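Local structure of probable ribosomal RNA small subunit methyltransferase (Thermus thermophilus, 3DMH) at residues A[227-240]-A[293-305]. The protein methylates the N2 of a guanosine in 16S ribosomal RNA, using S-adenosylmethionine as the methyl donor. Residues are numbered along the deposited sequence; the frame is centred on the assembly and turned at random.
With SAM (S-adenosylmethionine), chain D; GMP (guanosine), chain E.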
loop_
_atom_site.group_PDB
_atom_site.type_symbol
_atom_site.label_atom_id
_atom_site.label_comp_id
_atom_site.label_asym_id
_atom_site.label_seq_id
_atom_site.Cartn_x
_atom_site.Cartn_y
_atom_site.Cartn_z
ATOM N N LEU A 227 17.492 18.597 15.824
ATOM C CA LEU A 227 16.824 18.547 17.133
ATOM C C LEU A 227 17.706 18.031 18.276
ATOM O O LEU A 227 17.368 18.212 19.447
ATOM C CB LEU A 227 15.539 17.702 17.064
ATOM C CG LEU A 227 14.509 18.001 15.969
ATOM C CD1 LEU A 227 13.292 17.107 16.139
ATOM C CD2 LEU A 227 14.080 19.460 15.940
ATOM N N GLY A 228 18.812 17.368 17.938
ATOM C CA GLY A 228 19.675 16.740 18.948
ATOM C C GLY A 228 19.179 15.348 19.307
ATOM O O GLY A 228 18.013 15.031 19.069
ATOM N N PRO A 229 20.062 14.500 19.876
ATOM C CA PRO A 229 19.727 13.129 20.286
ATOM C C PRO A 229 18.522 13.034 21.226
ATOM O O PRO A 229 17.807 12.025 21.205
ATOM C CB PRO A 229 20.995 12.655 21.012
ATOM C CG PRO A 229 21.784 13.893 21.289
ATOM C CD PRO A 229 21.474 14.805 20.151
ATOM N N GLU A 230 18.300 14.080 22.024
ATOM C CA GLU A 230 17.219 14.097 23.013
ATOM C C GLU A 230 15.988 14.915 22.597
ATOM O O GLU A 230 14.983 14.924 23.318
ATOM C CB GLU A 230 17.742 14.593 24.371
ATOM C CG GLU A 230 18.731 13.651 25.057
ATOM C CD GLU A 230 18.133 12.289 25.368
ATOM O OE1 GLU A 230 17.053 12.234 25.999
ATOM O OE2 GLU A 230 18.746 11.270 24.978
ATOM N N GLY A 231 16.059 15.585 21.442
ATOM C CA GLY A 231 15.006 16.519 21.004
ATOM C C GLY A 231 13.732 15.839 20.540
ATOM O O GLY A 231 12.779 16.493 20.098
ATOM N N VAL A 232 13.718 14.517 20.650
ATOM C CA VAL A 232 12.577 13.718 20.259
ATOM C C VAL A 232 11.910 13.034 21.463
ATOM O O VAL A 232 10.728 12.713 21.425
ATOM C CB VAL A 232 12.975 12.730 19.126
ATOM C CG1 VAL A 232 12.358 11.382 19.315
ATOM C CG2 VAL A 232 12.623 13.323 17.768
ATOM N N ARG A 233 12.662 12.843 22.547
ATOM C CA ARG A 233 12.118 12.175 23.727
ATOM C C ARG A 233 10.860 12.871 24.249
ATOM O O ARG A 233 10.824 14.099 24.393
ATOM C CB ARG A 233 13.177 12.051 24.834
ATOM C CG ARG A 233 12.755 11.152 26.002
ATOM C CD ARG A 233 13.917 10.829 26.960
ATOM N NE ARG A 233 15.041 10.177 26.282
ATOM C CZ ARG A 233 15.041 8.916 25.847
ATOM N NH1 ARG A 233 13.973 8.136 26.002
ATOM N NH2 ARG A 233 16.118 8.435 25.242
ATOM N N GLY A 234 9.831 12.071 24.510
ATOM C CA GLY A 234 8.579 12.563 25.082
ATOM C C GLY A 234 7.674 13.336 24.133
ATOM O O GLY A 234 6.604 13.801 24.542
ATOM N N ARG A 235 8.107 13.487 22.879
ATOM C CA ARG A 235 7.344 14.205 21.851
ATOM C C ARG A 235 6.389 13.252 21.139
ATOM O O ARG A 235 6.682 12.063 20.984
ATOM C CB ARG A 235 8.268 14.868 20.804
ATOM C CG ARG A 235 9.341 15.807 21.370
ATOM C CD ARG A 235 8.768 17.027 22.035
ATOM N NE ARG A 235 9.824 17.833 22.638
ATOM C CZ ARG A 235 10.468 18.818 22.017
ATOM N NH1 ARG A 235 10.161 19.130 20.759
ATOM N NH2 ARG A 235 11.417 19.493 22.660
ATOM N N GLN A 236 5.259 13.793 20.702
ATOM C CA GLN A 236 4.289 13.053 19.891
ATOM C C GLN A 236 4.656 13.174 18.416
ATOM O O GLN A 236 4.740 14.279 17.881
ATOM C CB GLN A 236 2.875 13.561 20.172
ATOM C CG GLN A 236 2.399 13.182 21.568
ATOM C CD GLN A 236 1.134 13.904 21.978
ATOM O OE1 GLN A 236 0.787 14.944 21.421
ATOM N NE2 GLN A 236 0.442 13.360 22.972
ATOM N N VAL A 237 4.906 12.027 17.788
ATOM C CA VAL A 237 5.389 11.986 16.406
ATOM C C VAL A 237 4.359 11.253 15.559
ATOM O O VAL A 237 3.836 10.218 15.980
ATOM C CB VAL A 237 6.735 11.227 16.311
ATOM C CG1 VAL A 237 7.154 10.997 14.851
ATOM C CG2 VAL A 237 7.829 11.988 17.056
ATOM N N LEU A 238 4.054 11.797 14.376
ATOM C CA LEU A 238 3.272 11.091 13.370
ATOM C C LEU A 238 4.202 10.759 12.218
ATOM O O LEU A 238 4.879 11.662 11.717
ATOM C CB LEU A 238 2.140 11.967 12.842
ATOM C CG LEU A 238 1.223 11.344 11.778
ATOM C CD1 LEU A 238 0.446 10.160 12.329
ATOM C CD2 LEU A 238 0.237 12.419 11.333
ATOM N N ASP A 239 4.225 9.481 11.826
ATOM C CA ASP A 239 5.032 9.013 10.688
ATOM C C ASP A 239 4.039 8.736 9.561
ATOM O O ASP A 239 3.270 7.760 9.637
ATOM C CB ASP A 239 5.812 7.748 11.084
ATOM C CG ASP A 239 6.711 7.211 9.977
ATOM O OD1 ASP A 239 6.666 7.701 8.837
ATOM O OD2 ASP A 239 7.441 6.252 10.286
ATOM N N LEU A 240 4.026 9.614 8.544
ATOM C CA LEU A 240 3.080 9.477 7.428
ATOM C C LEU A 240 3.633 8.493 6.411
ATOM O O LEU A 240 4.632 8.775 5.713
ATOM C CB LEU A 240 2.833 10.832 6.752
ATOM C CG LEU A 240 2.069 11.885 7.540
ATOM C CD1 LEU A 240 2.192 13.256 6.913
ATOM C CD2 LEU A 240 0.597 11.500 7.655
ATOM N N LEU A 293 -7.195 8.683 12.461
ATOM C CA LEU A 293 -6.996 9.540 13.638
ATOM C C LEU A 293 -8.285 10.230 14.025
ATOM O O LEU A 293 -9.198 10.388 13.203
ATOM C CB LEU A 293 -5.911 10.593 13.398
ATOM C CG LEU A 293 -4.548 10.116 12.889
ATOM C CD1 LEU A 293 -3.606 11.283 12.739
ATOM C CD2 LEU A 293 -3.912 9.025 13.745
ATOM N N THR A 294 -8.360 10.657 15.283
ATOM C CA THR A 294 -9.474 11.489 15.696
ATOM C C THR A 294 -9.317 12.833 15.006
ATOM O O THR A 294 -8.217 13.199 14.576
ATOM C CB THR A 294 -9.496 11.717 17.221
ATOM O OG1 THR A 294 -8.242 12.287 17.624
ATOM C CG2 THR A 294 -9.717 10.405 17.946
ATOM N N GLU A 295 -10.414 13.577 14.900
ATOM C CA GLU A 295 -10.374 14.931 14.371
ATOM C C GLU A 295 -9.364 15.803 15.141
ATOM O O GLU A 295 -8.663 16.621 14.545
ATOM C CB GLU A 295 -11.780 15.539 14.477
ATOM C CG GLU A 295 -11.970 16.863 13.763
ATOM C CD GLU A 295 -13.426 17.254 13.664
ATOM O OE1 GLU A 295 -14.232 16.457 13.125
ATOM O OE2 GLU A 295 -13.777 18.360 14.134
ATOM N N GLU A 296 -9.270 15.573 16.446
ATOM C CA GLU A 296 -8.511 16.445 17.350
ATOM C C GLU A 296 -7.008 16.160 17.472
ATOM O O GLU A 296 -6.258 17.014 17.958
ATOM C CB GLU A 296 -9.143 16.469 18.752
ATOM C CG GLU A 296 -9.316 15.098 19.422
ATOM C CD GLU A 296 -10.691 14.465 19.165
ATOM O OE1 GLU A 296 -11.301 14.739 18.105
ATOM O OE2 GLU A 296 -11.162 13.683 20.026
ATOM N N ALA A 297 -6.561 14.980 17.032
ATOM C CA ALA A 297 -5.176 14.571 17.280
ATOM C C ALA A 297 -4.182 15.549 16.656
ATOM O O ALA A 297 -4.296 15.883 15.472
ATOM C CB ALA A 297 -4.924 13.160 16.768
ATOM N N ARG A 298 -3.229 16.014 17.468
ATOM C CA ARG A 298 -2.134 16.870 16.997
ATOM C C ARG A 298 -0.772 16.337 17.446
ATOM O O ARG A 298 -0.686 15.473 18.325
ATOM C CB ARG A 298 -2.305 18.313 17.485
ATOM C CG ARG A 298 -3.611 18.980 17.105
ATOM C CD ARG A 298 -3.687 19.272 15.619
ATOM N NE ARG A 298 -4.921 19.990 15.302
ATOM C CZ ARG A 298 -6.051 19.409 14.905
ATOM N NH1 ARG A 298 -6.118 18.085 14.765
ATOM N NH2 ARG A 298 -7.121 20.155 14.648
ATOM N N PHE A 299 0.292 16.837 16.830
ATOM C CA PHE A 299 1.614 16.269 17.049
ATOM C C PHE A 299 2.657 17.359 17.160
ATOM O O PHE A 299 2.434 18.488 16.712
ATOM C CB PHE A 299 1.957 15.291 15.910
ATOM C CG PHE A 299 0.984 14.146 15.796
ATOM C CD1 PHE A 299 1.219 12.954 16.468
ATOM C CD2 PHE A 299 -0.204 14.288 15.067
ATOM C CE1 PHE A 299 0.315 11.905 16.400
ATOM C CE2 PHE A 299 -1.141 13.244 15.004
ATOM C CZ PHE A 299 -0.880 12.051 15.671
ATOM N N ASP A 300 3.788 17.004 17.773
ATOM C CA ASP A 300 4.947 17.884 17.907
ATOM C C ASP A 300 5.895 17.760 16.706
ATOM O O ASP A 300 6.534 18.740 16.303
ATOM C CB ASP A 300 5.719 17.536 19.186
ATOM C CG ASP A 300 4.837 17.551 20.428
ATOM O OD1 ASP A 300 4.166 18.581 20.665
ATOM O OD2 ASP A 300 4.813 16.532 21.164
ATOM N N ILE A 301 6.003 16.553 16.154
ATOM C CA ILE A 301 6.923 16.287 15.049
ATOM C C ILE A 301 6.208 15.383 14.060
ATOM O O ILE A 301 5.605 14.392 14.458
ATOM C CB ILE A 301 8.204 15.565 15.538
ATOM C CG1 ILE A 301 8.981 16.454 16.511
ATOM C CG2 ILE A 301 9.113 15.187 14.370
ATOM C CD1 ILE A 301 10.041 15.701 17.295
ATOM N N ILE A 302 6.287 15.720 12.776
ATOM C CA ILE A 302 5.736 14.851 11.733
ATOM C C ILE A 302 6.819 14.573 10.707
ATOM O O ILE A 302 7.540 15.493 10.289
ATOM C CB ILE A 302 4.490 15.476 11.080
ATOM C CG1 ILE A 302 3.399 15.610 12.149
ATOM C CG2 ILE A 302 4.008 14.601 9.890
ATOM C CD1 ILE A 302 2.064 16.119 11.650
ATOM N N VAL A 303 6.996 13.299 10.372
ATOM C CA VAL A 303 8.059 12.909 9.441
ATOM C C VAL A 303 7.438 12.142 8.297
ATOM O O VAL A 303 6.431 11.446 8.482
ATOM C CB VAL A 303 9.161 12.026 10.111
ATOM C CG1 VAL A 303 9.849 12.787 11.230
ATOM C CG2 VAL A 303 8.563 10.702 10.633
ATOM N N THR A 304 8.046 12.245 7.117
ATOM C CA THR A 304 7.570 11.431 6.011
ATOM C C THR A 304 8.616 11.253 4.929
ATOM O O THR A 304 9.348 12.183 4.609
ATOM C CB THR A 304 6.253 11.995 5.396
ATOM O OG1 THR A 304 5.739 11.059 4.437
ATOM C CG2 THR A 304 6.476 13.376 4.720
ATOM N N ASN A 305 8.670 10.020 4.424
ATOM C CA ASN A 305 9.323 9.680 3.161
ATOM C C ASN A 305 8.149 9.273 2.247
ATOM O O ASN A 305 7.736 8.106 2.266
ATOM C CB ASN A 305 10.274 8.509 3.416
ATOM C CG ASN A 305 10.995 8.045 2.166
ATOM O OD1 ASN A 305 10.795 8.588 1.085
ATOM N ND2 ASN A 305 11.847 7.018 2.314
HETATM N N SAM D . 8.413 5.350 6.028
HETATM C CA SAM D . 8.893 4.108 5.329
HETATM C C SAM D . 10.379 4.235 5.067
HETATM O O SAM D . 10.866 5.363 5.226
HETATM O OXT SAM D . 11.024 3.246 4.681
HETATM C CB SAM D . 8.178 3.910 3.991
HETATM C CG SAM D . 8.340 5.043 2.975
HETATM S SD SAM D . 7.547 4.632 1.387
HETATM C CE SAM D . 8.432 5.731 0.243
HETATM C "C5'" SAM D . 5.923 5.443 1.425
HETATM C "C4'" SAM D . 4.914 4.679 2.266
HETATM O "O4'" SAM D . 3.686 5.384 2.102
HETATM C "C3'" SAM D . 4.685 3.222 1.842
HETATM O "O3'" SAM D . 4.871 2.322 2.927
HETATM C "C2'" SAM D . 3.244 3.231 1.320
HETATM O "O2'" SAM D . 2.541 2.012 1.458
HETATM C "C1'" SAM D . 2.686 4.385 2.150
HETATM N N9 SAM D . 1.440 4.887 1.603
HETATM C C8 SAM D . 1.025 4.942 0.275
HETATM N N7 SAM D . -0.201 5.518 0.218
HETATM C C5 SAM D . -0.578 5.814 1.511
HETATM C C6 SAM D . -1.734 6.366 2.076
HETATM N N6 SAM D . -2.783 6.713 1.317
HETATM N N1 SAM D . -1.769 6.526 3.441
HETATM C C2 SAM D . -0.716 6.146 4.244
HETATM N N3 SAM D . 0.420 5.543 3.716
HETATM C C4 SAM D . 0.462 5.408 2.372
HETATM C "C4'" GMP E . 17.015 5.786 -6.116
HETATM O "O4'" GMP E . 16.085 6.646 -5.445
HETATM C "C3'" GMP E . 16.183 4.743 -6.843
HETATM O "O3'" GMP E . 16.141 3.573 -6.015
HETATM C "C2'" GMP E . 14.800 5.364 -6.916
HETATM O "O2'" GMP E . 13.776 4.368 -6.936
HETATM C "C1'" GMP E . 14.747 6.174 -5.632
HETATM N N9 GMP E . 13.865 7.359 -5.652
HETATM C C8 GMP E . 13.550 8.152 -6.691
HETATM N N7 GMP E . 12.725 9.161 -6.310
HETATM C C5 GMP E . 12.517 9.032 -4.980
HETATM C C6 GMP E . 11.749 9.748 -3.929
HETATM O O6 GMP E . 11.081 10.768 -4.202
HETATM N N1 GMP E . 11.801 9.259 -2.676
HETATM C C2 GMP E . 12.516 8.157 -2.341
HETATM N N2 GMP E . 12.537 7.700 -1.066
HETATM N N3 GMP E . 13.243 7.453 -3.254
HETATM C C4 GMP E . 13.276 7.844 -4.553
HETATM O O HOH W 1 7.293 7.984 6.197
#
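The chain turns a corner at Asp300, and there it grips both the N-H and the C=O of Gln236. Gln236 N gives a nearly straight bond (172°) to Asp300 OD2 at 2.8 Å, on the anti side of the carboxylate and somewhat out of its plane, while Gln236 O accepts from both Asp300 N and Ile301 N. Arg331 takes up Asp300 OD1 in a salt bridge and also bonds Gln236 OE1. Beyond the corner, regular parallel bonds link Leu238 to Ile301 and Val303, then Leu240 to Val303. Thr304 OG1 donates to Leu240 O at 2.8 Å; with chi1 at -172° the hydroxyl lies anti to its own N and reaches the neighbouring strand.

Leu238 CB sits squarely over one face of the Phe299 ring, 3.7 Å from its centroid, a CH-pi contact. With Phe299 cut back to an alanine, Leu238 CB would probably lose its aromatic cover, and Val259 would be likely to lose the ring as a neighbour too. On the other face of the sheet, Ile301 CD1 meets Val232 CG2 at 3.5 Å and Leu227 CD1 tip to tip.

Past the strand end, Asn305 OD1 accepts from guanosine N2, the methylation target, at 2.9 Å. These are the central strands 236-240 and 299-304 of a Rossmann-like methyltransferase sheet, flanked by strands 257-262 and 334-340; helix 214-227 covers the Val303 face, helix 317-329 the Ile302 face.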